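Local coordinates for protein 2-hydroxy-3-oxopropionate reductase (Polaromonas sp. JS666, PDB 4DLL) that probably reduces 2-hydroxy-3-oxopropionate (tartronate semialdehyde) to D-glycerate with a nicotinamide dinucleotide, at residues I34-T39 and V92-N97; V59-P64 and A75-Q80; L162-G167 and G184-V189. All coordinates share one frame; numbering follows the deposited sequence.

Contact 1. Residues I34-T39 and V92-N97. With SO4 (sulfate ion), chain C.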
ATOM      1  N   ILE A  34     -34.194   9.214   8.089  1.00 35.65           N
ATOM      2  CA  ILE A  34     -32.796   9.250   8.505  1.00 34.92           C
ATOM      3  C   ILE A  34     -32.373  10.529   9.268  1.00 35.39           C
ATOM      4  O   ILE A  34     -32.660  11.643   8.846  1.00 35.47           O
ATOM      5  CB  ILE A  34     -31.866   9.019   7.321  1.00 34.65           C
ATOM      6  CG1 ILE A  34     -32.372   7.849   6.458  1.00 33.72           C
ATOM      7  CG2 ILE A  34     -30.439   8.752   7.811  1.00 34.89           C
ATOM      8  CD1 ILE A  34     -32.607   6.526   7.202  1.00 30.17           C
ATOM      9  N   THR A  35     -31.685  10.351  10.397  1.00 35.12           N
ATOM     10  CA  THR A  35     -31.076  11.486  11.090  1.00 34.93           C
ATOM     11  C   THR A  35     -29.511  11.455  11.024  1.00 34.97           C
ATOM     12  O   THR A  35     -28.896  10.410  11.242  1.00 35.34           O
ATOM     13  CB  THR A  35     -31.568  11.524  12.556  1.00 35.30           C
ATOM     14  OG1 THR A  35     -33.007  11.646  12.581  1.00 35.58           O
ATOM     15  CG2 THR A  35     -30.935  12.688  13.345  1.00 33.83           C
ATOM     16  N   PHE A  36     -28.889  12.572  10.664  1.00 34.08           N
ATOM     17  CA  PHE A  36     -27.466  12.772  10.922  1.00 33.57           C
ATOM     18  C   PHE A  36     -27.303  13.538  12.202  1.00 34.13           C
ATOM     19  O   PHE A  36     -28.080  14.450  12.497  1.00 34.88           O
ATOM     20  CB  PHE A  36     -26.730  13.544   9.799  1.00 32.16           C
ATOM     21  CG  PHE A  36     -26.495  12.742   8.559  1.00 29.00           C
ATOM     22  CD1 PHE A  36     -27.003  11.453   8.442  1.00 28.92           C
ATOM     23  CD2 PHE A  36     -25.847  13.313   7.452  1.00 33.63           C
ATOM     24  CE1 PHE A  36     -26.815  10.688   7.280  1.00 25.00           C
ATOM     25  CE2 PHE A  36     -25.642  12.556   6.268  1.00 31.84           C
ATOM     26  CZ  PHE A  36     -26.140  11.237   6.194  1.00 23.91           C
ATOM     27  N   LEU A  37     -26.266  13.151  12.927  1.00 34.11           N
ATOM     28  CA  LEU A  37     -25.748  13.801  14.100  1.00 34.70           C
ATOM     29  C   LEU A  37     -24.302  14.211  13.773  1.00 35.76           C
ATOM     30  O   LEU A  37     -23.453  13.377  13.685  1.00 35.32           O
ATOM     31  CB  LEU A  37     -25.753  12.798  15.253  1.00 34.35           C
ATOM     32  CG  LEU A  37     -26.897  12.763  16.250  1.00 34.79           C
ATOM     33  CD1 LEU A  37     -28.232  12.991  15.686  1.00 39.58           C
ATOM     34  CD2 LEU A  37     -26.920  11.528  17.130  1.00 36.62           C
ATOM     35  N   GLY A  38     -24.034  15.497  13.581  1.00 36.33           N
ATOM     36  CA  GLY A  38     -22.750  15.918  13.096  1.00 38.41           C
ATOM     37  C   GLY A  38     -22.647  15.626  11.614  1.00 39.38           C
ATOM     38  O   GLY A  38     -23.468  14.910  11.046  1.00 40.75           O
ATOM     39  N   THR A  39     -21.642  16.184  10.968  1.00 40.53           N
ATOM     40  CA  THR A  39     -21.445  15.932   9.546  1.00 41.94           C
ATOM     41  C   THR A  39     -20.075  15.357   9.278  1.00 42.39           C
ATOM     42  O   THR A  39     -19.801  14.972   8.161  1.00 40.87           O
ATOM     43  CB  THR A  39     -21.623  17.199   8.699  1.00 42.35           C
ATOM     44  OG1 THR A  39     -20.937  18.290   9.331  1.00 43.28           O
ATOM     45  CG2 THR A  39     -23.099  17.525   8.563  1.00 43.13           C
ATOM     46  N   VAL A  92     -27.712   8.286  12.304  1.00 29.35           N
ATOM     47  CA  VAL A  92     -26.315   8.165  11.921  1.00 29.11           C
ATOM     48  C   VAL A  92     -25.481   9.220  12.640  1.00 30.39           C
ATOM     49  O   VAL A  92     -25.650  10.416  12.365  1.00 31.17           O
ATOM     50  CB  VAL A  92     -26.155   8.331  10.406  1.00 28.85           C
ATOM     51  CG1 VAL A  92     -24.727   8.076   9.983  1.00 26.49           C
ATOM     52  CG2 VAL A  92     -27.118   7.380   9.668  1.00 26.88           C
ATOM     53  N   SER A  93     -24.608   8.786  13.562  1.00 31.17           N
ATOM     54  CA  SER A  93     -23.553   9.684  14.121  1.00 33.52           C
ATOM     55  C   SER A  93     -22.272   9.888  13.261  1.00 33.72           C
ATOM     56  O   SER A  93     -21.576   8.953  12.887  1.00 32.81           O
ATOM     57  CB  SER A  93     -23.176   9.283  15.568  1.00 33.06           C
ATOM     58  OG  SER A  93     -21.847   9.704  15.878  1.00 37.25           O
HETATM   59  N   MSE A  94     -21.943  11.146  12.992  1.00 35.86           N
HETATM   60  CA  MSE A  94     -20.712  11.497  12.316  1.00 38.53           C
HETATM   61  C   MSE A  94     -19.921  12.447  13.220  1.00 40.77           C
HETATM   62  O   MSE A  94     -19.291  13.442  12.801  1.00 42.33           O
HETATM   63  CB  MSE A  94     -21.040  12.097  10.964  1.00 38.03           C
HETATM   64  CG  MSE A  94     -21.657  11.046  10.034  1.00 41.33           C
HETATM   65 SE   MSE A  94     -22.140  11.875   8.390  0.80 54.58          SE
HETATM   66  CE  MSE A  94     -22.687  10.346   7.265  1.00 43.65           C
ATOM     67  N   LEU A  95     -19.971  12.126  14.491  1.00 41.73           N
ATOM     68  CA  LEU A  95     -19.332  12.922  15.488  1.00 42.40           C
ATOM     69  C   LEU A  95     -17.824  12.585  15.571  1.00 43.59           C
ATOM     70  O   LEU A  95     -17.347  11.676  14.907  1.00 44.41           O
ATOM     71  CB  LEU A  95     -20.054  12.688  16.809  1.00 41.96           C
ATOM     72  CG  LEU A  95     -21.521  13.022  16.735  1.00 40.38           C
ATOM     73  CD1 LEU A  95     -22.246  12.500  17.942  1.00 39.92           C
ATOM     74  CD2 LEU A  95     -21.669  14.517  16.640  1.00 43.00           C
ATOM     75  N   GLU A  96     -17.087  13.335  16.390  1.00 45.00           N
ATOM     76  CA  GLU A  96     -15.613  13.306  16.391  1.00 45.94           C
ATOM     77  C   GLU A  96     -15.021  12.105  17.102  1.00 45.26           C
ATOM     78  O   GLU A  96     -14.173  11.401  16.546  1.00 45.35           O
ATOM     79  CB  GLU A  96     -15.030  14.564  17.073  1.00 46.72           C
ATOM     80  CG  GLU A  96     -15.071  15.850  16.240  1.00 50.40           C
ATOM     81  CD  GLU A  96     -16.399  16.644  16.393  1.00 56.08           C
ATOM     82  OE1 GLU A  96     -17.172  16.342  17.344  1.00 55.43           O
ATOM     83  OE2 GLU A  96     -16.651  17.565  15.553  1.00 57.70           O
ATOM     84  N   ASN A  97     -15.440  11.912  18.346  1.00 43.88           N
ATOM     85  CA  ASN A  97     -14.836  10.923  19.193  1.00 43.21           C
ATOM     86  C   ASN A  97     -15.839  10.377  20.191  1.00 42.55           C
ATOM     87  O   ASN A  97     -17.017  10.796  20.236  1.00 42.31           O
ATOM     88  CB  ASN A  97     -13.643  11.529  19.948  1.00 43.04           C
ATOM     89  CG  ASN A  97     -14.038  12.730  20.811  1.00 43.03           C
ATOM     90  OD1 ASN A  97     -14.976  12.665  21.619  1.00 43.30           O
ATOM     91  ND2 ASN A  97     -13.332  13.830  20.624  1.00 39.86           N
TER
HETATM   92  S   SO4 C 401     -20.607  19.450  12.294  1.00 47.30           S
HETATM   93  O1  SO4 C 401     -19.892  18.194  12.064  1.00 45.86           O
HETATM   94  O2  SO4 C 401     -20.945  19.953  10.958  1.00 43.92           O
HETATM   95  O3  SO4 C 401     -21.745  19.256  13.204  1.00 44.88           O
HETATM   96  O4  SO4 C 401     -19.722  20.394  12.958  1.00 47.70           O
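Val92 N gives the shortest bond of this strand pair, reaching Thr35 O at 2.7 Å and nearly straight, 171° at the hydrogen. The oxygen of the same valine then takes Leu37 N at 2.9 Å, while Phe36 CA adds a C-H...O contact to it from 3.3 Å. One step further on, Met94 N bonds to Leu37 O at 2.8 Å, carrying the pairing one residue past the end of strand 90-93.

Phe36 and Val92 project from one face of the sheet, side by side and pointing the same way, with Phe36 CD1 3.8 Å from Val92 CB. Met94, a selenomethionine, works on the same phenylalanine: its extended side chain lays SE and CE over one face of the ring, CE being 4.0 Å from the ring centroid in a CH-pi contact and SE adding a Met-aromatic one. Ala47 and Leu50 of helix 43-52 also pack against Phe36.

Strands 33-37 and 90-93 are central neighbours of a Rossmann-type sheet, and Gly38 fits the first glycine of a GxGxxG dinucleotide-binding turn. That residue has a positive phi of 75°, and its bare CA sits 4.0 Å from Leu95 CD2. Leu37, on the other face with Ser93, makes a looser apolar contact from CB to CD1 of Leu95 in the following loop, and Val104 of helix 98-107 packs on both leucines. A sulfate, probably from the crystallisation liquor, accepts a hydrogen bond at O1 from Thr39 N, 2.9 Å long; Arg62 N donates to a different oxygen, O3.

Contact 2. Residues V59-P64 and A75-Q80. With SO4 (sulfate ion), chain C.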
ATOM      1  N   VAL A  59     -31.251  16.627  10.588  1.00 34.95           N
ATOM      2  CA  VAL A  59     -29.884  16.870  10.932  1.00 36.27           C
ATOM      3  C   VAL A  59     -29.800  17.647  12.246  1.00 36.54           C
ATOM      4  O   VAL A  59     -30.591  18.521  12.470  1.00 37.78           O
ATOM      5  CB  VAL A  59     -29.185  17.748   9.829  1.00 36.52           C
ATOM      6  CG1 VAL A  59     -27.721  18.038  10.219  1.00 35.86           C
ATOM      7  CG2 VAL A  59     -29.232  17.086   8.468  1.00 36.51           C
ATOM      8  N   TRP A  60     -28.857  17.319  13.114  1.00 36.88           N
ATOM      9  CA  TRP A  60     -28.435  18.216  14.175  1.00 36.87           C
ATOM     10  C   TRP A  60     -26.933  18.410  13.956  1.00 38.28           C
ATOM     11  O   TRP A  60     -26.222  17.455  13.692  1.00 38.10           O
ATOM     12  CB  TRP A  60     -28.718  17.599  15.551  1.00 37.14           C
ATOM     13  CG  TRP A  60     -28.065  18.357  16.636  1.00 36.48           C
ATOM     14  CD1 TRP A  60     -28.527  19.511  17.235  1.00 34.21           C
ATOM     15  CD2 TRP A  60     -26.789  18.074  17.225  1.00 38.43           C
ATOM     16  NE1 TRP A  60     -27.604  19.959  18.162  1.00 37.08           N
ATOM     17  CE2 TRP A  60     -26.536  19.097  18.186  1.00 38.22           C
ATOM     18  CE3 TRP A  60     -25.835  17.061  17.038  1.00 36.95           C
ATOM     19  CZ2 TRP A  60     -25.376  19.117  18.979  1.00 37.77           C
ATOM     20  CZ3 TRP A  60     -24.691  17.074  17.824  1.00 37.45           C
ATOM     21  CH2 TRP A  60     -24.462  18.110  18.784  1.00 40.33           C
ATOM     22  N   ASN A  61     -26.434  19.638  13.998  1.00 38.57           N
ATOM     23  CA  ASN A  61     -25.023  19.824  13.774  1.00 39.33           C
ATOM     24  C   ASN A  61     -24.583  21.142  14.434  1.00 39.75           C
ATOM     25  O   ASN A  61     -25.408  21.791  15.038  1.00 39.45           O
ATOM     26  CB  ASN A  61     -24.685  19.727  12.284  1.00 38.69           C
ATOM     27  CG  ASN A  61     -25.028  20.985  11.517  1.00 40.50           C
ATOM     28  OD1 ASN A  61     -26.072  21.579  11.710  1.00 39.86           O
ATOM     29  ND2 ASN A  61     -24.132  21.407  10.661  1.00 40.27           N
ATOM     30  N   ARG A  62     -23.304  21.491  14.318  1.00 40.39           N
ATOM     31  CA  ARG A  62     -22.692  22.559  15.087  1.00 42.57           C
ATOM     32  C   ARG A  62     -22.149  23.644  14.171  1.00 43.24           C
ATOM     33  O   ARG A  62     -21.577  24.612  14.633  1.00 44.83           O
ATOM     34  CB  ARG A  62     -21.549  21.988  15.945  1.00 43.22           C
ATOM     35  CG  ARG A  62     -22.017  20.951  16.977  1.00 44.25           C
ATOM     36  CD  ARG A  62     -20.856  20.402  17.877  1.00 48.02           C
ATOM     37  NE  ARG A  62     -20.124  19.261  17.271  1.00 49.60           N
ATOM     38  CZ  ARG A  62     -20.627  18.438  16.354  1.00 47.17           C
ATOM     39  NH1 ARG A  62     -21.882  18.587  15.944  1.00 45.03           N
ATOM     40  NH2 ARG A  62     -19.862  17.483  15.848  1.00 46.42           N
ATOM     41  N   THR A  63     -22.327  23.477  12.867  1.00 43.67           N
ATOM     42  CA  THR A  63     -21.697  24.371  11.903  1.00 44.12           C
ATOM     43  C   THR A  63     -22.716  24.922  10.878  1.00 43.86           C
ATOM     44  O   THR A  63     -23.249  24.180  10.018  1.00 44.27           O
ATOM     45  CB  THR A  63     -20.395  23.761  11.315  1.00 44.17           C
ATOM     46  OG1 THR A  63     -19.667  24.772  10.629  1.00 46.63           O
ATOM     47  CG2 THR A  63     -20.674  22.651  10.366  1.00 45.30           C
ATOM     48  N   PRO A  64     -23.026  26.228  11.011  1.00 43.37           N
ATOM     49  CA  PRO A  64     -24.054  26.963  10.263  1.00 43.18           C
ATOM     50  C   PRO A  64     -24.055  26.811   8.750  1.00 42.36           C
ATOM     51  O   PRO A  64     -25.119  26.665   8.170  1.00 43.38           O
ATOM     52  CB  PRO A  64     -23.769  28.420  10.659  1.00 43.86           C
ATOM     53  CG  PRO A  64     -23.332  28.278  12.114  1.00 43.04           C
ATOM     54  CD  PRO A  64     -22.378  27.101  12.026  1.00 43.42           C
ATOM     55  N   ALA A  75     -33.028  18.810   3.842  1.00 48.13           N
ATOM     56  CA  ALA A  75     -32.890  18.380   5.227  1.00 47.34           C
ATOM     57  C   ALA A  75     -33.526  19.362   6.229  1.00 47.35           C
ATOM     58  O   ALA A  75     -33.458  20.568   6.025  1.00 46.93           O
ATOM     59  CB  ALA A  75     -31.407  18.172   5.543  1.00 47.12           C
ATOM     60  N   THR A  76     -34.115  18.845   7.305  1.00 46.54           N
ATOM     61  CA  THR A  76     -34.621  19.678   8.373  1.00 47.32           C
ATOM     62  C   THR A  76     -33.569  19.761   9.487  1.00 46.92           C
ATOM     63  O   THR A  76     -33.154  18.740  10.048  1.00 46.35           O
ATOM     64  CB  THR A  76     -35.949  19.122   8.992  1.00 47.69           C
ATOM     65  OG1 THR A  76     -36.883  18.811   7.956  1.00 49.30           O
ATOM     66  CG2 THR A  76     -36.585  20.154   9.980  1.00 48.21           C
ATOM     67  N   ILE A  77     -33.171  20.973   9.840  1.00 46.55           N
ATOM     68  CA  ILE A  77     -32.176  21.146  10.885  1.00 46.18           C
ATOM     69  C   ILE A  77     -32.850  21.374  12.239  1.00 46.12           C
ATOM     70  O   ILE A  77     -33.842  22.072  12.315  1.00 47.54           O
ATOM     71  CB  ILE A  77     -31.216  22.268  10.523  1.00 45.76           C
ATOM     72  CG1 ILE A  77     -30.881  22.244   9.016  1.00 46.67           C
ATOM     73  CG2 ILE A  77     -29.971  22.260  11.383  1.00 45.00           C
ATOM     74  CD1 ILE A  77     -30.192  21.034   8.430  1.00 44.82           C
ATOM     75  N   HIS A  78     -32.338  20.772  13.306  1.00 45.72           N
ATOM     76  CA  HIS A  78     -32.879  20.996  14.654  1.00 45.50           C
ATOM     77  C   HIS A  78     -31.816  21.611  15.557  1.00 45.85           C
ATOM     78  O   HIS A  78     -30.621  21.368  15.372  1.00 45.96           O
ATOM     79  CB  HIS A  78     -33.432  19.698  15.226  1.00 44.87           C
ATOM     80  CG  HIS A  78     -34.433  19.053  14.330  1.00 46.17           C
ATOM     81  ND1 HIS A  78     -35.785  19.061  14.600  1.00 47.92           N
ATOM     82  CD2 HIS A  78     -34.292  18.434  13.129  1.00 46.94           C
ATOM     83  CE1 HIS A  78     -36.432  18.446  13.620  1.00 48.09           C
ATOM     84  NE2 HIS A  78     -35.548  18.060  12.712  1.00 47.23           N
ATOM     85  N   GLU A  79     -32.239  22.441  16.502  1.00 46.19           N
ATOM     86  CA  GLU A  79     -31.281  23.059  17.440  1.00 47.35           C
ATOM     87  C   GLU A  79     -30.768  22.014  18.470  1.00 46.66           C
ATOM     88  O   GLU A  79     -29.595  22.026  18.835  1.00 45.55           O
ATOM     89  CB  GLU A  79     -31.901  24.314  18.115  1.00 47.81           C
ATOM     90  CG  GLU A  79     -30.991  25.062  19.125  1.00 51.57           C
ATOM     91  CD  GLU A  79     -29.798  25.781  18.479  1.00 57.15           C
ATOM     92  OE1 GLU A  79     -29.696  25.814  17.204  1.00 58.91           O
ATOM     93  OE2 GLU A  79     -28.951  26.318  19.256  1.00 59.42           O
ATOM     94  N   GLN A  80     -31.659  21.106  18.896  1.00 47.22           N
ATOM     95  CA  GLN A  80     -31.353  20.042  19.877  1.00 47.75           C
ATOM     96  C   GLN A  80     -31.354  18.676  19.180  1.00 46.88           C
ATOM     97  O   GLN A  80     -32.258  18.362  18.395  1.00 46.38           O
ATOM     98  CB  GLN A  80     -32.390  20.031  21.007  1.00 48.36           C
ATOM     99  CG  GLN A  80     -32.232  21.112  22.059  1.00 51.91           C
ATOM    100  CD  GLN A  80     -33.435  21.153  22.998  1.00 59.46           C
ATOM    101  OE1 GLN A  80     -34.348  20.314  22.924  1.00 61.74           O
ATOM    102  NE2 GLN A  80     -33.446  22.138  23.889  1.00 62.77           N
TER
HETATM  103  S   SO4 C 401     -20.607  19.450  12.294  1.00 47.30           S
HETATM  104  O1  SO4 C 401     -19.892  18.194  12.064  1.00 45.86           O
HETATM  105  O2  SO4 C 401     -20.945  19.953  10.958  1.00 43.92           O
HETATM  106  O3  SO4 C 401     -21.745  19.256  13.204  1.00 44.88           O
HETATM  107  O4  SO4 C 401     -19.722  20.394  12.958  1.00 47.70           O
HETATM  108  O   HOH W   1     -28.244  22.160  14.857  1.00 46.53           O
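Val59 uses both of its backbone polar groups on the neighbouring strand: its N donates to Thr76 O at 2.9 Å and its O receives His78 N at 3.0 Å. These two bonds bracket Ile77 in a parallel bridge, and Ile77 CA adds a C-H...O contact to Val59 O. The side chains of Val59 and Ile77 lie side by side on one face of the sheet, where Ile77 CD1 comes 3.7 Å from Val59 CB. One methyl of Val59, CG2, trails beside the backbone N, where it meets Ala75 CB at 3.8 Å.

Trp60 faces the other way. Its chi1 of 169° swings the indole away from its own N, and the pyrrole edge meets the backbone of the second segment: NE1 makes a weak, bent hydrogen bond to Glu79 O, 124° at the hydrogen, and CD1 is 3.4 Å from His78 O. A water joins the two segments where they part, donating to His78 O and accepting from Asn61 N.

Beyond the strand, Asn61 ND2 bonds to Thr63 O across the turn that follows. In this turn Arg62 N donates to sulfate O3 at 2.9 Å, and the guanidinium of Arg62 has the anion over one face. Glu96 positions that group through a salt bridge to NH2, while Gln58 holds the His78 ring at NE2.

Strand 56-60, helix 64-71 and strand 76-78 form a beta-alpha-beta unit at one border of the sheet: Leu70 of the helix covers Val59 and Ile77, helix 81-85 packs on Trp60 and His78, and strand 33-37 pairs with strand 56-60 on its far side.

Contact 3. Residues L162-G167 and G184-V189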
ATOM      1  N   LEU A 162     -17.628   4.558  -1.221  1.00 29.03           N
ATOM      2  CA  LEU A 162     -16.967   4.333   0.092  1.00 29.19           C
ATOM      3  C   LEU A 162     -16.919   2.837   0.289  1.00 28.96           C
ATOM      4  O   LEU A 162     -17.622   2.083  -0.366  1.00 27.25           O
ATOM      5  CB  LEU A 162     -17.698   4.994   1.271  1.00 26.76           C
ATOM      6  CG  LEU A 162     -17.618   6.533   1.220  1.00 29.19           C
ATOM      7  CD1 LEU A 162     -18.443   7.166   2.342  1.00 31.54           C
ATOM      8  CD2 LEU A 162     -16.174   7.165   1.199  1.00 26.85           C
ATOM      9  N   VAL A 163     -16.013   2.452   1.168  1.00 28.66           N
ATOM     10  CA  VAL A 163     -15.963   1.130   1.771  1.00 28.56           C
ATOM     11  C   VAL A 163     -16.328   1.267   3.275  1.00 28.73           C
ATOM     12  O   VAL A 163     -15.839   2.181   3.954  1.00 29.60           O
ATOM     13  CB  VAL A 163     -14.561   0.583   1.413  1.00 29.30           C
ATOM     14  CG1 VAL A 163     -13.745   0.123   2.574  1.00 24.30           C
ATOM     15  CG2 VAL A 163     -14.653  -0.325   0.201  1.00 29.06           C
ATOM     16  N   ILE A 164     -17.273   0.449   3.731  1.00 27.85           N
ATOM     17  CA  ILE A 164     -17.880   0.531   5.060  1.00 27.86           C
ATOM     18  C   ILE A 164     -17.683  -0.784   5.812  1.00 27.88           C
ATOM     19  O   ILE A 164     -17.975  -1.895   5.308  1.00 27.24           O
ATOM     20  CB  ILE A 164     -19.403   0.867   4.992  1.00 28.79           C
ATOM     21  CG1 ILE A 164     -19.658   2.160   4.251  1.00 29.45           C
ATOM     22  CG2 ILE A 164     -20.057   0.940   6.376  1.00 29.35           C
ATOM     23  CD1 ILE A 164     -20.966   2.098   3.393  1.00 31.65           C
HETATM   24  N   MSE A 165     -17.161  -0.657   7.018  1.00 26.21           N
HETATM   25  CA  MSE A 165     -16.778  -1.795   7.801  1.00 27.34           C
HETATM   26  C   MSE A 165     -17.656  -1.826   9.032  1.00 25.87           C
HETATM   27  O   MSE A 165     -17.471  -0.974   9.965  1.00 26.08           O
HETATM   28  CB  MSE A 165     -15.310  -1.659   8.269  1.00 27.56           C
HETATM   29  CG  MSE A 165     -14.219  -1.651   7.186  1.00 35.51           C
HETATM   30 SE   MSE A 165     -12.893  -0.237   7.819  1.00 43.47          SE
HETATM   31  CE  MSE A 165     -13.908   1.173   7.080  1.00 35.47           C
ATOM     32  N   ALA A 166     -18.529  -2.820   9.070  1.00 24.83           N
ATOM     33  CA  ALA A 166     -19.639  -2.913  10.044  1.00 25.75           C
ATOM     34  C   ALA A 166     -19.458  -3.925  11.172  1.00 25.70           C
ATOM     35  O   ALA A 166     -18.985  -5.053  10.951  1.00 25.19           O
ATOM     36  CB  ALA A 166     -21.002  -3.170   9.281  1.00 26.53           C
ATOM     37  N   GLY A 167     -19.798  -3.521  12.401  1.00 27.76           N
ATOM     38  CA  GLY A 167     -19.772  -4.438  13.578  1.00 27.36           C
ATOM     39  C   GLY A 167     -21.201  -4.514  14.077  1.00 29.34           C
ATOM     40  O   GLY A 167     -21.856  -3.474  14.133  1.00 28.79           O
ATOM     41  N   GLY A 184     -21.736   3.161  -0.159  1.00 26.52           N
ATOM     42  CA  GLY A 184     -20.686   2.405  -0.833  1.00 27.44           C
ATOM     43  C   GLY A 184     -20.854   0.940  -0.679  1.00 27.92           C
ATOM     44  O   GLY A 184     -21.963   0.461  -0.549  1.00 29.00           O
ATOM     45  N   ARG A 185     -19.756   0.209  -0.740  1.00 28.16           N
ATOM     46  CA  ARG A 185     -19.821  -1.212  -0.473  1.00 28.70           C
ATOM     47  C   ARG A 185     -19.612  -1.495   1.050  1.00 28.83           C
ATOM     48  O   ARG A 185     -18.574  -1.120   1.621  1.00 29.08           O
ATOM     49  CB  ARG A 185     -18.787  -1.949  -1.340  1.00 28.14           C
ATOM     50  CG  ARG A 185     -18.950  -3.458  -1.305  1.00 29.46           C
ATOM     51  CD  ARG A 185     -17.818  -4.200  -2.114  1.00 31.41           C
ATOM     52  NE  ARG A 185     -16.456  -3.773  -1.776  1.00 33.30           N
ATOM     53  CZ  ARG A 185     -15.770  -4.186  -0.690  1.00 36.73           C
ATOM     54  NH1 ARG A 185     -16.319  -5.033   0.190  1.00 38.49           N
ATOM     55  NH2 ARG A 185     -14.507  -3.762  -0.469  1.00 38.50           N
ATOM     56  N   ALA A 186     -20.592  -2.134   1.700  1.00 28.95           N
ATOM     57  CA  ALA A 186     -20.484  -2.461   3.132  1.00 28.33           C
ATOM     58  C   ALA A 186     -20.230  -3.934   3.306  1.00 28.34           C
ATOM     59  O   ALA A 186     -20.745  -4.769   2.535  1.00 27.10           O
ATOM     60  CB  ALA A 186     -21.766  -2.049   3.904  1.00 28.35           C
ATOM     61  N   THR A 187     -19.434  -4.243   4.324  1.00 26.58           N
ATOM     62  CA  THR A 187     -19.020  -5.585   4.647  1.00 27.54           C
ATOM     63  C   THR A 187     -19.210  -5.784   6.141  1.00 27.63           C
ATOM     64  O   THR A 187     -18.736  -4.966   7.002  1.00 27.03           O
ATOM     65  CB  THR A 187     -17.518  -5.784   4.322  1.00 27.53           C
ATOM     66  OG1 THR A 187     -17.255  -5.404   2.959  1.00 30.66           O
ATOM     67  CG2 THR A 187     -17.080  -7.225   4.521  1.00 30.18           C
ATOM     68  N   HIS A 188     -19.847  -6.889   6.461  1.00 27.08           N
ATOM     69  CA  HIS A 188     -20.143  -7.207   7.838  1.00 28.26           C
ATOM     70  C   HIS A 188     -18.958  -7.930   8.432  1.00 28.84           C
ATOM     71  O   HIS A 188     -18.655  -9.041   8.022  1.00 29.03           O
ATOM     72  CB  HIS A 188     -21.447  -8.008   7.956  1.00 27.42           C
ATOM     73  CG  HIS A 188     -21.908  -8.194   9.361  1.00 31.74           C
ATOM     74  ND1 HIS A 188     -22.785  -9.182   9.738  1.00 33.40           N
ATOM     75  CD2 HIS A 188     -21.635  -7.478  10.485  1.00 35.35           C
ATOM     76  CE1 HIS A 188     -23.020  -9.078  11.033  1.00 37.76           C
ATOM     77  NE2 HIS A 188     -22.328  -8.054  11.509  1.00 37.79           N
ATOM     78  N   VAL A 189     -18.278  -7.305   9.385  1.00 29.14           N
ATOM     79  CA  VAL A 189     -16.953  -7.804   9.775  1.00 30.42           C
ATOM     80  C   VAL A 189     -16.989  -8.657  11.040  1.00 32.07           C
ATOM     81  O   VAL A 189     -16.058  -9.435  11.299  1.00 34.25           O
ATOM     82  CB  VAL A 189     -15.907  -6.673   9.963  1.00 30.97           C
ATOM     83  CG1 VAL A 189     -15.402  -6.118   8.604  1.00 29.76           C
ATOM     84  CG2 VAL A 189     -16.463  -5.516  10.862  1.00 33.04           C
TER
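A beta-alpha-beta unit, strand 162-167, helix 170-183 and strand 184-190, brings these two strands together in parallel, their axes 4.6 Å apart. Four sound backbone hydrogen bonds pass between them. Arg185 N and Ile164 N start the series, donating to Leu162 O and Arg185 O. Thr187 N then reaches Ile164 O at 2.9 Å, and Ala166 N reaches Thr187 O at 3.0 Å. A fifth, Val189 N to Ala166 O, is doubtful because the position of that oxygen is less certain.

Gly184 comes straight after the helix, and its CA lies only 3.1 Å from Leu162 O in a C-H...O contact. The terminal methyl of Ile164, CD1, packs 3.8 Å from Gly184 N, while its CB faces Ala186 CB on the side covered by helix 170-183, where Leu180 and Phe183 add to the packing. The His188 ring is on this side as well: a chi1 of -172° carries it out opposite its own backbone N, and its CD2 edge is turned toward the same uncertain Ala166 O. Gly168 O accepts from its NE2, and Phe173 stacks on it.

On the opposite face, Val163 and Arg185 run side by side. The arginine chain bends at chi3 (50°), and its NH2 comes 3.5 Å from Val163 CG2. This guanidinium looks to the dimer partner, where NH2 is hydrogen-bonded to Glu232 O of the second subunit; Ala233 of that subunit packs on Val163, Met165 (a selenomethionine) and Val189.

Two adjacent parallel strands joined by a helix that crosses over the sheet make the classic beta-alpha-beta crossover, placed here at the far border of the mixed sheet from strand 76-78.

In the fold
All three contacts pair parallel strands of one sheet, but at different depths. Contact 1 is buried in its middle, contact 2 is partly buried at one border, and contact 3 is largely buried at the other, against the second subunit. Contacts 1 and 2 touch through neighbouring strands 33-37 and 56-60: Gly38 N is 2.9 Å from Trp60 O, probably a hydrogen bond, and both contacts reach the same sulfate. Contact 3 stands apart, its centre about 17 Å from that of contact 1 and about 26 Å from that of contact 2. A Met-aromatic contact through selenium marks contact 1, a bridging water and a weak, bent indole bond contact 2, and a subunit-facing arginine contact 3.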